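Soluble lytic murein transglycosylase (Escherichia coli, PDB 1QSA) cleaves the glycosidic bonds between N-acetylmuramic acid and N-acetylglucosamine in peptidoglycan, forming a 1,6-anhydro bond in the N-acetylmuramic acid residue. Local coordinates at residues Q185-A190 / R206-T211; V355-Q358 / E363-L366. One frame throughout, in Å; residues are numbered along the deposited sequence. Where two conformers were deposited one is given.

Contact 1 (Q185-A190 / R206-T211); sequences QTIASA and RTTGAT. With SO4 (sulfate ion), chain G.
Ile187 and Ala190 meet the methyl group of Thr208. The three methyls form the tight part of the contact. Ile187 CG2 lies 3.9 Å from Thr208 CG2, and Ala190 CB lies 4.0 Å from Thr208 CG2. The side chains of Ile187 and Thr208 cross at about a right angle. Both residues turn CG2 across the gap by placing it anti to the carbonyl carbon. In Thr208 this sets OG1 between the backbone N and carbonyl carbon (chi1 67°), where it is hydrogen-bonded to Phe204 O, one turn back. OG1 is thus satisfied by the last turn of the helix before it, while the methyl does the packing. Ile187 also touches Phe213 of helix 212-228.

No hydrogen bond crosses the contact. Its loose side begins at the exposed Gly209. Here Ala210 N gives a nearly straight hydrogen bond to sulfate O3, 2.9 Å long with an angle of 164° at the hydrogen. Gln245 also binds this ion, which probably came from the crystallisation liquor. Thr211 then caps the next helix. The first turns of helix 185-196 pack on the turn that follows helix 201-207 and leads on to helix 212-228, an arrangement characteristic of the Slt70 alpha-superhelix.

Contact 2 (V355-Q358 / E363-L366); sequences VAAQ and EYEL
Ala357 and Tyr364 meet through their beta carbons. Tyr364 CB lies 3.8 Å from Ala357 CB, an apolar contact made where the loop passes the end of its own helix. The backbone is close as well: Ala357 CB stands 3.9 Å from Tyr364 CA. Beyond CB, the tyrosine has CG anti to its own N (chi1 177°), and this carries the ring onward past the alanine. Ala357 CB lies at the ring edge, near its plane, with CD1 of Tyr364 4.3 Å away.

The segment 363-366 has no regular structure. It follows helix 351-359 in the all-helical ring of Slt70 and starts the long link to helix 378-381. The loop passes the helix at Ala357 and then moves away. The Tyr364 ring lies back along the helix, on Pro353 and Met354. Farther along the ring, Leu366 CD2 meets it at its edge, in its plane, 3.4 Å from Tyr364 CE2. At the tip, Tyr364 OH is hydrogen-bonded to Gln348 O, which lies before the helix. Ala357 also packs on Met346 of helix 335-346. The carboxylate of Glu363 turns elsewhere, to a salt bridge with Lys605 in the C-terminal part of the chain.

From the N terminus, the chain reaches contact 1 first. It closes a loop of 15 residues, most of them helical, and joins the start of helix 185-196 to the turn just after helix 201-207. The chain then runs through further helices before contact 2 opens. That contact closes a much shorter loop of four residues and folds the link after helix 351-359 against it. The two contacts are in series, so they neither nest nor cross. The centres of contacts 1 and 2 lie about 60 Å apart, on opposite sides of the chain's centre. Contact 1 ties a helix to the turn that ends the next one, whereas contact 2 sits where later C-terminal residues meet the helix.

Contact 1 (Q185-A190 / R206-T211)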
loop_
_atom_site.group_PDB
_atom_site.type_symbol
_atom_site.label_atom_id
_atom_site.label_comp_id
_atom_site.label_asym_id
_atom_site.label_seq_id
_atom_site.Cartn_x
_atom_site.Cartn_y
_atom_site.Cartn_z
ATOM N N GLN A 185 14.310 1.117 36.266
ATOM C CA GLN A 185 15.176 -0.056 36.239
ATOM C C GLN A 185 14.511 -1.298 36.829
ATOM O O GLN A 185 14.760 -2.417 36.382
ATOM C CB GLN A 185 16.495 0.241 36.956
ATOM C CG GLN A 185 17.426 -0.965 37.087
ATOM C CD GLN A 185 17.736 -1.639 35.754
ATOM O OE1 GLN A 185 17.824 -2.870 35.673
ATOM N NE2 GLN A 185 17.895 -0.837 34.706
ATOM N N THR A 186 13.661 -1.092 37.827
ATOM C CA THR A 186 12.993 -2.192 38.506
ATOM C C THR A 186 12.099 -3.070 37.615
ATOM O O THR A 186 11.895 -4.258 37.911
ATOM C CB THR A 186 12.285 -1.764 39.801
ATOM O OG1 THR A 186 12.096 -2.916 40.625
ATOM C CG2 THR A 186 10.934 -1.074 39.516
ATOM N N ILE A 187 11.594 -2.505 36.515
ATOM C CA ILE A 187 10.779 -3.293 35.582
ATOM C C ILE A 187 11.478 -3.627 34.259
ATOM O O ILE A 187 10.875 -4.265 33.401
ATOM C CB ILE A 187 9.411 -2.635 35.254
ATOM C CG1 ILE A 187 9.603 -1.234 34.676
ATOM C CG2 ILE A 187 8.512 -2.654 36.481
ATOM C CD1 ILE A 187 8.310 -0.615 34.163
ATOM N N ALA A 188 12.746 -3.235 34.111
ATOM C CA ALA A 188 13.493 -3.482 32.875
ATOM C C ALA A 188 13.571 -4.955 32.460
ATOM O O ALA A 188 13.290 -5.294 31.317
ATOM C CB ALA A 188 14.903 -2.887 32.977
ATOM N N SER A 189 13.986 -5.820 33.383
ATOM C CA SER A 189 14.115 -7.239 33.098
ATOM C C SER A 189 12.787 -7.853 32.678
ATOM O O SER A 189 12.749 -8.648 31.743
ATOM C CB SER A 189 14.670 -7.991 34.309
ATOM O OG SER A 189 14.862 -9.359 33.997
ATOM N N ALA A 190 11.710 -7.458 33.359
ATOM C CA ALA A 190 10.370 -7.960 33.061
ATOM C C ALA A 190 9.956 -7.553 31.643
ATOM O O ALA A 190 9.387 -8.355 30.904
ATOM C CB ALA A 190 9.357 -7.446 34.092
ATOM N N ARG A 206 1.567 -9.931 37.096
ATOM C CA ARG A 206 1.538 -10.175 38.533
ATOM C C ARG A 206 2.744 -9.631 39.295
ATOM O O ARG A 206 2.617 -9.254 40.459
ATOM C CB ARG A 206 1.408 -11.675 38.807
ATOM C CG ARG A 206 0.093 -12.277 38.370
ATOM C CD ARG A 206 0.125 -13.784 38.504
ATOM N NE ARG A 206 -1.210 -14.358 38.400
ATOM C CZ ARG A 206 -1.460 -15.661 38.301
ATOM N NH1 ARG A 206 -0.460 -16.531 38.266
ATOM N NH2 ARG A 206 -2.716 -16.091 38.218
ATOM N N THR A 207 3.906 -9.588 38.644
ATOM C CA THR A 207 5.125 -9.119 39.299
ATOM C C THR A 207 5.451 -7.633 39.164
ATOM O O THR A 207 6.425 -7.164 39.751
ATOM C CB THR A 207 6.353 -9.941 38.870
ATOM O OG1 THR A 207 6.594 -9.760 37.468
ATOM C CG2 THR A 207 6.134 -11.416 39.172
ATOM N N THR A 208 4.670 -6.908 38.367
ATOM C CA THR A 208 4.876 -5.469 38.194
ATOM C C THR A 208 3.634 -4.749 38.705
ATOM O O THR A 208 2.547 -5.332 38.781
ATOM C CB THR A 208 5.101 -5.059 36.700
ATOM O OG1 THR A 208 3.899 -5.274 35.946
ATOM C CG2 THR A 208 6.249 -5.837 36.075
ATOM N N GLY A 209 3.796 -3.486 39.084
ATOM C CA GLY A 209 2.665 -2.715 39.551
ATOM C C GLY A 209 1.804 -2.367 38.360
ATOM O O GLY A 209 2.325 -1.982 37.310
ATOM N N ALA A 210 0.497 -2.568 38.504
ATOM C CA ALA A 210 -0.459 -2.275 37.446
ATOM C C ALA A 210 -0.635 -0.770 37.278
ATOM O O ALA A 210 -1.039 -0.062 38.207
ATOM C CB ALA A 210 -1.807 -2.946 37.747
ATOM N N THR A 211 -0.290 -0.282 36.090
ATOM C CA THR A 211 -0.390 1.131 35.750
ATOM C C THR A 211 -0.857 1.195 34.300
ATOM O O THR A 211 -0.934 0.165 33.621
ATOM C CB THR A 211 0.993 1.839 35.815
ATOM O OG1 THR A 211 1.856 1.276 34.818
ATOM C CG2 THR A 211 1.648 1.669 37.183
HETATM S S SO4 G . -0.395 -3.607 42.106
HETATM O O1 SO4 G . 0.743 -4.476 42.453
HETATM O O2 SO4 G . 0.014 -2.192 42.201
HETATM O O3 SO4 G . -0.835 -3.901 40.728
HETATM O O4 SO4 G . -1.510 -3.862 43.042
#

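Contact 2 (V355-Q358 / E363-L366)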
loop_
_atom_site.group_PDB
_atom_site.type_symbol
_atom_site.label_atom_id
_atom_site.label_comp_id
_atom_site.label_asym_id
_atom_site.label_seq_id
_atom_site.Cartn_x
_atom_site.Cartn_y
_atom_site.Cartn_z
ATOM N N VAL A 355 -23.247 -4.976 -8.608
ATOM C CA VAL A 355 -23.894 -6.171 -8.089
ATOM C C VAL A 355 -25.405 -5.877 -8.030
ATOM O O VAL A 355 -26.234 -6.705 -8.445
ATOM C CB VAL A 355 -23.426 -6.517 -6.653
ATOM C CG1 VAL A 355 -24.350 -7.564 -6.047
ATOM C CG2 VAL A 355 -21.994 -7.062 -6.652
ATOM N N ALA A 356 -25.738 -4.696 -7.522
ATOM C CA ALA A 356 -27.124 -4.268 -7.364
ATOM C C ALA A 356 -27.873 -4.325 -8.685
ATOM O O ALA A 356 -28.977 -4.863 -8.744
ATOM C CB ALA A 356 -27.190 -2.869 -6.740
ATOM N N ALA A 357 -27.254 -3.800 -9.744
ATOM C CA ALA A 357 -27.855 -3.813 -11.074
ATOM C C ALA A 357 -28.101 -5.251 -11.556
ATOM O O ALA A 357 -29.197 -5.571 -12.028
ATOM C CB ALA A 357 -26.961 -3.069 -12.053
ATOM N N GLN A 358 -27.094 -6.122 -11.426
ATOM C CA GLN A 358 -27.246 -7.510 -11.847
ATOM C C GLN A 358 -28.316 -8.236 -11.009
ATOM O O GLN A 358 -29.097 -9.011 -11.550
ATOM C CB GLN A 358 -25.907 -8.260 -11.782
ATOM C CG GLN A 358 -25.983 -9.673 -12.375
ATOM C CD GLN A 358 -24.655 -10.203 -12.923
ATOM O OE1 GLN A 358 -23.613 -9.553 -12.814
ATOM N NE2 GLN A 358 -24.693 -11.403 -13.494
ATOM N N GLU A 363 -29.618 -2.936 -16.444
ATOM C CA GLU A 363 -28.298 -2.614 -16.967
ATOM C C GLU A 363 -27.663 -1.512 -16.119
ATOM O O GLU A 363 -28.324 -0.538 -15.756
ATOM C CB GLU A 363 -28.405 -2.186 -18.434
ATOM C CG GLU A 363 -27.072 -1.860 -19.074
ATOM C CD GLU A 363 -27.095 -1.943 -20.594
ATOM O OE1 GLU A 363 -27.991 -1.328 -21.218
ATOM O OE2 GLU A 363 -26.205 -2.624 -21.157
ATOM N N TYR A 364 -26.407 -1.717 -15.734
ATOM C CA TYR A 364 -25.698 -0.726 -14.933
ATOM C C TYR A 364 -25.292 0.454 -15.822
ATOM O O TYR A 364 -24.822 0.261 -16.942
ATOM C CB TYR A 364 -24.457 -1.351 -14.287
ATOM C CG TYR A 364 -23.641 -0.359 -13.496
ATOM C CD1 TYR A 364 -24.063 0.075 -12.246
ATOM C CD2 TYR A 364 -22.468 0.180 -14.020
ATOM C CE1 TYR A 364 -23.342 1.032 -11.531
ATOM C CE2 TYR A 364 -21.739 1.132 -13.315
ATOM C CZ TYR A 364 -22.185 1.556 -12.075
ATOM O OH TYR A 364 -21.501 2.528 -11.386
ATOM N N GLU A 365 -25.505 1.667 -15.321
ATOM C CA GLU A 365 -25.154 2.877 -16.057
ATOM C C GLU A 365 -23.823 3.445 -15.592
ATOM O O GLU A 365 -23.680 3.858 -14.443
ATOM C CB GLU A 365 -26.241 3.939 -15.902
ATOM C CG GLU A 365 -27.548 3.597 -16.606
ATOM C CD GLU A 365 -28.589 4.698 -16.487
ATOM O OE1 GLU A 365 -28.641 5.365 -15.428
ATOM O OE2 GLU A 365 -29.356 4.899 -17.455
ATOM N N LEU A 366 -22.843 3.437 -16.486
ATOM C CA LEU A 366 -21.535 3.979 -16.167
ATOM C C LEU A 366 -21.569 5.493 -16.268
ATOM O O LEU A 366 -22.030 6.038 -17.265
ATOM C CB LEU A 366 -20.478 3.464 -17.145
ATOM C CG LEU A 366 -19.939 2.046 -17.011
ATOM C CD1 LEU A 366 -18.807 1.862 -17.997
ATOM C CD2 LEU A 366 -19.409 1.862 -15.617
#